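Long-range contacts in Csm3 (Thermoplasma volcanium, PDB 6AE2), which probably binds CRISPR RNA and cleaves target RNA as a RAMP-family subunit of the type III-A Csm effector complex: residues V60-Y65 / D74-P79; A143-E148 / R169-T174; R88-N93 / S202-S207. One frame throughout, in Å; residues are numbered along the deposited sequence.

Contact 1: V60-Y65 / D74-P79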
loop_
_atom_site.group_PDB
_atom_site.type_symbol
_atom_site.label_atom_id
_atom_site.label_comp_id
_atom_site.label_asym_id
_atom_site.label_seq_id
_atom_site.Cartn_x
_atom_site.Cartn_y
_atom_site.Cartn_z
ATOM N N VAL A 60 13.659 8.665 -1.955
ATOM C CA VAL A 60 12.340 9.240 -2.158
ATOM C C VAL A 60 12.474 10.754 -2.244
ATOM O O VAL A 60 13.447 11.348 -1.772
ATOM C CB VAL A 60 11.354 8.836 -1.047
ATOM C CG1 VAL A 60 11.117 7.333 -1.064
ATOM C CG2 VAL A 60 11.872 9.283 0.294
ATOM N N ILE A 61 11.478 11.390 -2.859
ATOM C CA ILE A 61 11.509 12.835 -3.039
ATOM C C ILE A 61 11.322 13.516 -1.689
ATOM O O ILE A 61 10.484 13.108 -0.874
ATOM C CB ILE A 61 10.448 13.268 -4.065
ATOM C CG1 ILE A 61 10.694 14.704 -4.528
ATOM C CG2 ILE A 61 9.031 13.089 -3.520
ATOM C CD1 ILE A 61 9.901 15.078 -5.765
ATOM N N THR A 62 12.128 14.543 -1.429
ATOM C CA THR A 62 12.120 15.226 -0.144
ATOM C C THR A 62 12.134 16.735 -0.348
ATOM O O THR A 62 12.398 17.242 -1.443
ATOM C CB THR A 62 13.317 14.813 0.727
ATOM O OG1 THR A 62 14.538 15.178 0.074
ATOM C CG2 THR A 62 13.313 13.314 0.981
ATOM N N THR A 63 11.841 17.452 0.735
ATOM C CA THR A 63 11.977 18.900 0.779
ATOM C C THR A 63 12.325 19.305 2.205
ATOM O O THR A 63 12.224 18.508 3.141
ATOM C CB THR A 63 10.705 19.606 0.299
ATOM O OG1 THR A 63 10.978 20.998 0.107
ATOM C CG2 THR A 63 9.590 19.453 1.321
ATOM N N LYS A 64 12.738 20.558 2.364
ATOM C CA LYS A 64 13.196 21.030 3.664
ATOM C C LYS A 64 12.023 21.251 4.614
ATOM O O LYS A 64 11.038 21.910 4.264
ATOM C CB LYS A 64 13.994 22.324 3.510
ATOM C CG LYS A 64 14.340 22.982 4.838
ATOM C CD LYS A 64 15.179 24.237 4.654
ATOM C CE LYS A 64 15.201 25.072 5.931
ATOM N NZ LYS A 64 16.168 26.206 5.851
ATOM N N TYR A 65 12.133 20.691 5.816
ATOM C CA TYR A 65 11.256 21.007 6.932
ATOM C C TYR A 65 12.068 21.688 8.022
ATOM O O TYR A 65 13.270 21.445 8.165
ATOM C CB TYR A 65 10.594 19.758 7.534
ATOM C CG TYR A 65 9.592 19.037 6.657
ATOM C CD1 TYR A 65 9.976 18.451 5.456
ATOM C CD2 TYR A 65 8.265 18.914 7.049
ATOM C CE1 TYR A 65 9.064 17.776 4.665
ATOM C CE2 TYR A 65 7.344 18.244 6.262
ATOM C CZ TYR A 65 7.749 17.676 5.071
ATOM O OH TYR A 65 6.837 17.005 4.287
ATOM N N ASP A 74 15.649 17.578 5.641
ATOM C CA ASP A 74 15.057 17.107 4.396
ATOM C C ASP A 74 14.196 15.891 4.708
ATOM O O ASP A 74 14.694 14.895 5.242
ATOM C CB ASP A 74 16.140 16.760 3.376
ATOM C CG ASP A 74 16.778 17.992 2.764
ATOM O OD1 ASP A 74 16.168 19.080 2.847
ATOM O OD2 ASP A 74 17.889 17.876 2.205
ATOM N N LEU A 75 12.912 15.968 4.387
ATOM C CA LEU A 75 11.958 14.937 4.752
ATOM C C LEU A 75 11.009 14.695 3.592
ATOM O O LEU A 75 10.833 15.571 2.735
ATOM C CB LEU A 75 11.171 15.331 6.009
ATOM C CG LEU A 75 11.835 15.127 7.370
ATOM C CD1 LEU A 75 11.151 16.009 8.414
ATOM C CD2 LEU A 75 11.766 13.656 7.757
ATOM N N PRO A 76 10.386 13.518 3.529
ATOM C CA PRO A 76 9.482 13.219 2.413
ATOM C C PRO A 76 8.290 14.162 2.356
ATOM O O PRO A 76 7.854 14.722 3.366
ATOM C CB PRO A 76 9.028 11.783 2.700
ATOM C CG PRO A 76 10.114 11.206 3.522
ATOM C CD PRO A 76 10.619 12.333 4.374
ATOM N N TYR A 77 7.775 14.337 1.144
ATOM C CA TYR A 77 6.463 14.919 0.918
ATOM C C TYR A 77 5.831 14.185 -0.255
ATOM O O TYR A 77 6.516 13.525 -1.039
ATOM C CB TYR A 77 6.530 16.431 0.655
ATOM C CG TYR A 77 6.979 16.826 -0.738
ATOM C CD1 TYR A 77 8.326 16.989 -1.031
ATOM C CD2 TYR A 77 6.056 17.054 -1.752
ATOM C CE1 TYR A 77 8.743 17.355 -2.298
ATOM C CE2 TYR A 77 6.464 17.417 -3.023
ATOM C CZ TYR A 77 7.808 17.567 -3.288
ATOM O OH TYR A 77 8.220 17.931 -4.547
ATOM N N ILE A 78 4.512 14.287 -0.363
ATOM C CA ILE A 78 3.771 13.610 -1.420
ATOM C C ILE A 78 3.368 14.658 -2.454
ATOM O O ILE A 78 2.523 15.520 -2.166
ATOM C CB ILE A 78 2.550 12.859 -0.875
ATOM C CG1 ILE A 78 2.994 11.771 0.103
ATOM C CG2 ILE A 78 1.757 12.243 -2.013
ATOM C CD1 ILE A 78 1.880 10.829 0.516
ATOM N N PRO A 79 3.939 14.633 -3.655
ATOM C CA PRO A 79 3.558 15.623 -4.668
ATOM C C PRO A 79 2.099 15.464 -5.065
ATOM O O PRO A 79 1.586 14.349 -5.183
ATOM C CB PRO A 79 4.498 15.320 -5.843
ATOM C CG PRO A 79 5.583 14.442 -5.281
ATOM C CD PRO A 79 4.975 13.705 -4.134
#
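Thr63 and Leu75 form the hydrogen-bonded pair of a β-hairpin, strands 62-67 and 71-78, at the margin of the six-stranded antiparallel sheet, where 62-67 is the outermost strand in this chain. Thr63 N donates to Leu75 O (2.9 Å) and Leu75 N returns the bond to Thr63 O (2.9 Å). Non-hydrogen-bonded pairs, Thr62 with Pro76 and Lys64 with Asp74, flank this one. At the Thr62-Pro76 pair, Pro76 CA makes a CA-H...O contact with Ile61 O at 3.4 Å.

Two tyrosines close the pairing on the side of Thr63 and Leu75. The ring of Tyr65 lies across the Leu75 side chain, CD1 of the ring meeting Leu75 CB at 3.4 Å, while Leu75 CD1 makes an off-centre CH-pi contact with the ring. With CG anti to the carbonyl carbon (chi1 -67°), the phenol runs over the partner strand as far as Pro76; Tyr65 OH gives a weak bond to Pro76 O and has its stronger partner in Leu132 N. Tyr77, its side chain crossing that of Tyr65 at about a right angle, leans toward the 60-65 segment. Ile61 CG2 sits over one face of its ring, Ile61 CD1 lies 3.5 Å from Tyr77 OH, and Thr63 CG2 approaches Tyr77 CD1 at 3.6 Å.

Beyond the hairpin, strand 71-78 is bordered by strand 125-132, through Ile78 with Ala130, and Pro79 occupies the N-cap position of helix 80-93. Val60 and Pro76 also rest on Ile147 of strand 147-151.

Contact 2: A143-E148 / R169-T174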
loop_
_atom_site.group_PDB
_atom_site.type_symbol
_atom_site.label_atom_id
_atom_site.label_comp_id
_atom_site.label_asym_id
_atom_site.label_seq_id
_atom_site.Cartn_x
_atom_site.Cartn_y
_atom_site.Cartn_z
ATOM N N ALA A 143 13.139 12.440 12.784
ATOM C CA ALA A 143 12.669 12.753 11.442
ATOM C C ALA A 143 12.746 11.543 10.522
ATOM O O ALA A 143 11.718 10.935 10.220
ATOM C CB ALA A 143 13.468 13.916 10.853
ATOM N N ARG A 144 13.949 11.174 10.082
ATOM C CA ARG A 144 14.136 10.123 9.089
ATOM C C ARG A 144 14.179 8.718 9.684
ATOM O O ARG A 144 14.633 7.785 9.013
ATOM C CB ARG A 144 15.394 10.392 8.263
ATOM C CG ARG A 144 15.511 11.859 7.891
ATOM C CD ARG A 144 14.827 12.152 6.560
ATOM N NE ARG A 144 15.357 11.405 5.420
ATOM C CZ ARG A 144 15.335 11.868 4.173
ATOM N NH1 ARG A 144 14.808 13.054 3.924
ATOM N NH2 ARG A 144 15.833 11.158 3.176
ATOM N N ASN A 145 13.718 8.544 10.924
ATOM C CA ASN A 145 13.087 7.276 11.268
ATOM C C ASN A 145 11.923 7.002 10.328
ATOM O O ASN A 145 11.590 5.843 10.062
ATOM C CB ASN A 145 12.597 7.303 12.713
ATOM C CG ASN A 145 13.676 6.936 13.708
ATOM O OD1 ASN A 145 14.867 7.074 13.434
ATOM N ND2 ASN A 145 13.259 6.463 14.879
ATOM N N VAL A 146 11.294 8.067 9.823
ATOM C CA VAL A 146 10.201 7.973 8.862
ATOM C C VAL A 146 10.607 7.160 7.637
ATOM O O VAL A 146 9.753 6.563 6.969
ATOM C CB VAL A 146 9.741 9.405 8.498
ATOM C CG1 VAL A 146 9.148 9.492 7.105
ATOM C CG2 VAL A 146 8.760 9.923 9.542
ATOM N N ILE A 147 11.901 7.090 7.335
ATOM C CA ILE A 147 12.372 6.479 6.100
ATOM C C ILE A 147 13.059 5.155 6.408
ATOM O O ILE A 147 13.963 5.084 7.253
ATOM C CB ILE A 147 13.293 7.428 5.310
ATOM C CG1 ILE A 147 12.439 8.394 4.476
ATOM C CG2 ILE A 147 14.228 6.639 4.410
ATOM C CD1 ILE A 147 13.191 9.179 3.446
ATOM N N GLU A 148 12.616 4.108 5.721
ATOM C CA GLU A 148 13.239 2.797 5.780
ATOM C C GLU A 148 14.034 2.555 4.504
ATOM O O GLU A 148 13.609 2.938 3.409
ATOM C CB GLU A 148 12.185 1.702 5.967
ATOM C CG GLU A 148 12.587 0.350 5.400
ATOM C CD GLU A 148 11.404 -0.547 5.097
ATOM O OE1 GLU A 148 11.452 -1.737 5.478
ATOM O OE2 GLU A 148 10.425 -0.068 4.491
ATOM N N ARG A 169 11.820 4.022 1.460
ATOM C CA ARG A 169 10.371 4.040 1.600
ATOM C C ARG A 169 9.992 4.840 2.836
ATOM O O ARG A 169 10.753 4.917 3.805
ATOM C CB ARG A 169 9.760 2.632 1.712
ATOM C CG ARG A 169 10.358 1.581 0.796
ATOM C CD ARG A 169 10.113 0.191 1.345
ATOM N NE ARG A 169 8.787 -0.306 0.994
ATOM C CZ ARG A 169 8.191 -1.329 1.596
ATOM N NH1 ARG A 169 8.801 -1.964 2.588
ATOM N NH2 ARG A 169 6.984 -1.714 1.208
ATOM N N VAL A 170 8.806 5.435 2.791
ATOM C CA VAL A 170 8.227 6.106 3.947
ATOM C C VAL A 170 7.492 5.052 4.760
ATOM O O VAL A 170 6.550 4.424 4.266
ATOM C CB VAL A 170 7.286 7.240 3.518
ATOM C CG1 VAL A 170 6.833 8.030 4.727
ATOM C CG2 VAL A 170 7.972 8.151 2.507
ATOM N N ARG A 171 7.929 4.847 6.001
ATOM C CA ARG A 171 7.451 3.719 6.782
ATOM C C ARG A 171 5.948 3.826 7.036
ATOM O O ARG A 171 5.352 4.903 6.989
ATOM C CB ARG A 171 8.210 3.617 8.107
ATOM C CG ARG A 171 7.800 4.626 9.168
ATOM C CD ARG A 171 8.757 4.572 10.349
ATOM N NE ARG A 171 8.619 5.722 11.239
ATOM C CZ ARG A 171 9.245 5.843 12.406
ATOM N NH1 ARG A 171 10.059 4.883 12.827
ATOM N NH2 ARG A 171 9.061 6.924 13.150
ATOM N N ARG A 172 5.337 2.671 7.281
ATOM C CA ARG A 172 3.915 2.614 7.587
ATOM C C ARG A 172 3.600 3.450 8.820
ATOM O O ARG A 172 4.330 3.422 9.813
ATOM C CB ARG A 172 3.503 1.155 7.799
ATOM C CG ARG A 172 2.364 0.908 8.777
ATOM C CD ARG A 172 2.357 -0.570 9.161
ATOM N NE ARG A 172 1.163 -1.001 9.882
ATOM C CZ ARG A 172 0.016 -1.323 9.293
ATOM N NH1 ARG A 172 -0.090 -1.251 7.974
ATOM N NH2 ARG A 172 -1.024 -1.716 10.018
ATOM N N GLY A 173 2.515 4.215 8.751
ATOM C CA GLY A 173 2.045 4.984 9.877
ATOM C C GLY A 173 2.332 6.470 9.811
ATOM O O GLY A 173 1.697 7.237 10.541
ATOM N N THR A 174 3.275 6.900 8.977
ATOM C CA THR A 174 3.492 8.330 8.822
ATOM C C THR A 174 2.320 8.947 8.073
ATOM O O THR A 174 1.712 8.322 7.199
ATOM C CB THR A 174 4.794 8.624 8.076
ATOM O OG1 THR A 174 4.541 8.625 6.668
ATOM C CG2 THR A 174 5.856 7.591 8.410
#
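Val146 and Arg171 make the straightest of three backbone bonds here: Arg171 N points at Val146 O, 2.7 Å away, with an N-H...O angle of 176° and nearly along the C=O axis. Two more tie Glu148 to Arg169 as an antiparallel hydrogen-bonded pair, Glu148 N to Arg169 O at 2.8 Å and Arg169 N to Glu148 O at 2.9 Å. Between them Ile147 faces Val170 in a non-hydrogen-bonded pair.

These pairs join the first residues of strand 147-151 to the last of strand 166-170, in a small two-stranded antiparallel sheet separate from the main one. In a RAMP fold of βαββαβ (ferredoxin-like) plan it belongs to the insertion between the central strands 125-132 and 175-185. A type II turn from Arg171 to Thr174, with Gly173 at positive phi, leads the chain on to strand 175-185.

The charged contacts are of two sorts. Glu148 and Arg169 run side by side with carboxylate and guanidinium planes 25° apart; Glu148 OE2 and Arg169 NH1 form a salt bridge of 3.1 Å whose hydrogen bond is weak. Stronger partners come from the second subunit: Tyr77 OH of that subunit bonds Glu148 OE1, and its Asp129 forms a salt bridge with Arg169 NH2. Arg171 instead sets one face of its guanidinium over the Asn145-Val146 peptide, the planes tilted against each other, with Asn145 C 3.5 Å above the centre of the group. Its CG sits between backbone N and carbonyl carbon (chi1 76°), and the extended chain from there to NE carries the group back along residues 145-146.

Apolar contacts lie on the Val146 side chain. It runs side by side with that of Val170, and their CG1 methyls turn toward each other, Val146 CG1 to Val170 CG1 3.6 Å; Val146 CG2 meets Thr174 CG2 at 3.9 Å.

Contact 3: R88-N93 / S202-S207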
loop_
_atom_site.group_PDB
_atom_site.type_symbol
_atom_site.label_atom_id
_atom_site.label_comp_id
_atom_site.label_asym_id
_atom_site.label_seq_id
_atom_site.Cartn_x
_atom_site.Cartn_y
_atom_site.Cartn_z
ATOM N N ARG A 88 -6.457 9.910 -11.499
ATOM C CA ARG A 88 -6.959 10.104 -12.856
ATOM C C ARG A 88 -6.773 8.842 -13.691
ATOM O O ARG A 88 -7.705 8.388 -14.366
ATOM C CB ARG A 88 -6.256 11.290 -13.514
ATOM C CG ARG A 88 -7.041 11.895 -14.664
ATOM C CD ARG A 88 -6.146 12.246 -15.842
ATOM N NE ARG A 88 -6.930 12.673 -16.998
ATOM C CZ ARG A 88 -7.159 13.941 -17.320
ATOM N NH1 ARG A 88 -6.659 14.920 -16.578
ATOM N NH2 ARG A 88 -7.889 14.234 -18.388
ATOM N N SER A 89 -5.573 8.256 -13.647
ATOM C CA SER A 89 -5.313 7.045 -14.419
ATOM C C SER A 89 -6.218 5.899 -13.988
ATOM O O SER A 89 -6.623 5.083 -14.824
ATOM C CB SER A 89 -3.846 6.641 -14.285
ATOM O OG SER A 89 -3.580 6.107 -12.999
ATOM N N LEU A 90 -6.554 5.826 -12.696
ATOM C CA LEU A 90 -7.425 4.758 -12.217
ATOM C C LEU A 90 -8.846 4.919 -12.743
ATOM O O LEU A 90 -9.503 3.929 -13.089
ATOM C CB LEU A 90 -7.422 4.725 -10.690
ATOM C CG LEU A 90 -6.135 4.223 -10.032
ATOM C CD1 LEU A 90 -6.013 4.772 -8.625
ATOM C CD2 LEU A 90 -6.095 2.707 -10.020
ATOM N N LEU A 91 -9.340 6.158 -12.811
ATOM C CA LEU A 91 -10.681 6.379 -13.342
ATOM C C LEU A 91 -10.726 6.119 -14.842
ATOM O O LEU A 91 -11.726 5.609 -15.360
ATOM C CB LEU A 91 -11.147 7.796 -13.020
ATOM C CG LEU A 91 -11.409 8.081 -11.540
ATOM C CD1 LEU A 91 -11.239 9.564 -11.234
ATOM C CD2 LEU A 91 -12.793 7.595 -11.133
ATOM N N GLU A 92 -9.651 6.457 -15.555
ATOM C CA GLU A 92 -9.580 6.147 -16.977
ATOM C C GLU A 92 -9.452 4.651 -17.229
ATOM O O GLU A 92 -9.804 4.186 -18.319
ATOM C CB GLU A 92 -8.411 6.894 -17.620
ATOM C CG GLU A 92 -8.610 8.398 -17.683
ATOM C CD GLU A 92 -7.313 9.155 -17.889
ATOM O OE1 GLU A 92 -6.261 8.677 -17.413
ATOM O OE2 GLU A 92 -7.346 10.231 -18.524
ATOM N N ASN A 93 -8.960 3.889 -16.248
ATOM C CA ASN A 93 -8.888 2.439 -16.393
ATOM C C ASN A 93 -10.256 1.792 -16.218
ATOM O O ASN A 93 -10.572 0.811 -16.901
ATOM C CB ASN A 93 -7.892 1.855 -15.390
ATOM C CG ASN A 93 -6.457 2.210 -15.719
ATOM O OD1 ASN A 93 -6.171 2.765 -16.779
ATOM N ND2 ASN A 93 -5.544 1.889 -14.808
ATOM N N SER A 202 -11.426 5.762 -3.628
ATOM C CA SER A 202 -11.693 4.357 -3.330
ATOM C C SER A 202 -10.853 3.440 -4.209
ATOM O O SER A 202 -10.292 2.445 -3.732
ATOM C CB SER A 202 -13.182 4.059 -3.508
ATOM O OG SER A 202 -13.903 4.328 -2.320
ATOM N N LEU A 203 -10.757 3.762 -5.503
ATOM C CA LEU A 203 -9.929 2.975 -6.412
ATOM C C LEU A 203 -8.476 2.951 -5.955
ATOM O O LEU A 203 -7.814 1.908 -6.017
ATOM C CB LEU A 203 -10.027 3.545 -7.827
ATOM C CG LEU A 203 -11.321 3.303 -8.604
ATOM C CD1 LEU A 203 -11.192 3.838 -10.020
ATOM C CD2 LEU A 203 -11.673 1.825 -8.618
ATOM N N LEU A 204 -7.969 4.092 -5.481
ATOM C CA LEU A 204 -6.560 4.189 -5.112
ATOM C C LEU A 204 -6.225 3.314 -3.911
ATOM O O LEU A 204 -5.109 2.788 -3.819
ATOM C CB LEU A 204 -6.201 5.650 -4.832
ATOM C CG LEU A 204 -4.834 5.944 -4.208
ATOM C CD1 LEU A 204 -3.711 5.452 -5.104
ATOM C CD2 LEU A 204 -4.683 7.429 -3.934
ATOM N N GLU A 205 -7.169 3.139 -2.986
ATOM C CA GLU A 205 -6.884 2.369 -1.781
ATOM C C GLU A 205 -6.798 0.873 -2.052
ATOM O O GLU A 205 -6.145 0.155 -1.287
ATOM C CB GLU A 205 -7.934 2.668 -0.713
ATOM C CG GLU A 205 -8.124 4.158 -0.478
ATOM C CD GLU A 205 -8.793 4.471 0.842
ATOM O OE1 GLU A 205 -8.263 5.318 1.590
ATOM O OE2 GLU A 205 -9.848 3.869 1.130
ATOM N N ASP A 206 -7.430 0.388 -3.118
ATOM C CA ASP A 206 -7.184 -0.960 -3.611
ATOM C C ASP A 206 -6.052 -1.003 -4.628
ATOM O O ASP A 206 -5.856 -2.033 -5.285
ATOM C CB ASP A 206 -8.458 -1.549 -4.216
ATOM C CG ASP A 206 -9.386 -2.120 -3.166
ATOM O OD1 ASP A 206 -8.981 -2.211 -1.987
ATOM O OD2 ASP A 206 -10.520 -2.494 -3.523
ATOM N N SER A 207 -5.314 0.098 -4.771
ATOM C CA SER A 207 -4.114 0.151 -5.591
ATOM C C SER A 207 -2.974 0.720 -4.754
ATOM O O SER A 207 -2.842 0.381 -3.569
ATOM C CB SER A 207 -4.348 0.996 -6.846
ATOM O OG SER A 207 -3.356 0.731 -7.825
#
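Leu90, in the C-terminal part of helix 80-93, meets Leu203 and Leu204 at the end of helix 190-205 and Ser207 just beyond it, and carries most of this contact. Its CB begins the contact, 3.9 Å from Leu203 CD1 and almost as close to Leu203 CB. CG stands anti to the carbonyl carbon (chi1 -71°), and beyond it the branches part. CD1 goes to the backbone of the opposing helix, with Leu204 CA at 3.6 Å and Leu204 CB at 3.9 Å. CD2 goes to the chain past the helix end, meeting Ser207 CB at 4.0 Å. One leucine thus bears on the last turn of helix 190-205 and on the chain leaving it.

Leu203 answers in kind. Its CD1 reaches past the Leu90 CB to the backbone of helix 80-93, 3.5 Å from Leu90 O, and comes within 4.2 Å of Leu91 CD2. The two side chains therefore pass each other, each placing a methyl group against the main chain of the other helix. All of this is van der Waals contact, mostly leucine methyls against other side chains and against main chain, and it buries a modest area.

The charged side chains take no part in the leucine contact and find partners elsewhere. Arg88 NE and Glu92 OE2, one helical turn apart, form a salt bridge of 2.9 Å, with OE2 approached from above the carboxylate plane, while Arg88 NH2 bonds Gly110 O. On the other segment, Asp206 OD2 bonds Tyr235 OH of the second subunit, and Ser207 O accepts from its Arg128.

These are the two helices of the ferredoxin-like βαββαβ core. The Leu204 side chain also packs on Ile222 of strand 220-230, whereas Leu91 packs on Val105 and Phe109 of helix 104-109.

Contact 3 is buried and rests on leucines, with no polar bond between its segments, and joins the two helices of the core, whereas contacts 1 and 2 are partly buried β pairings on the other flank, held by backbone bonds. Contacts 1 and 2 touch, so the hairpin and the small two-stranded sheet lie against each other; contact 3 is about 24 Å from either, centre to centre. Strand 71-78 and helix 80-93 are consecutive, linking contact 1 to contact 3 along the chain. Tyrosines and aliphatic groups dominate contact 1, arginines contact 2. Contacts 2 and 3 both reach the second subunit through polar groups: contact 2 through Glu148 and Arg169, which also pair with each other, contact 3 through Asp206 and the Ser207 carbonyl.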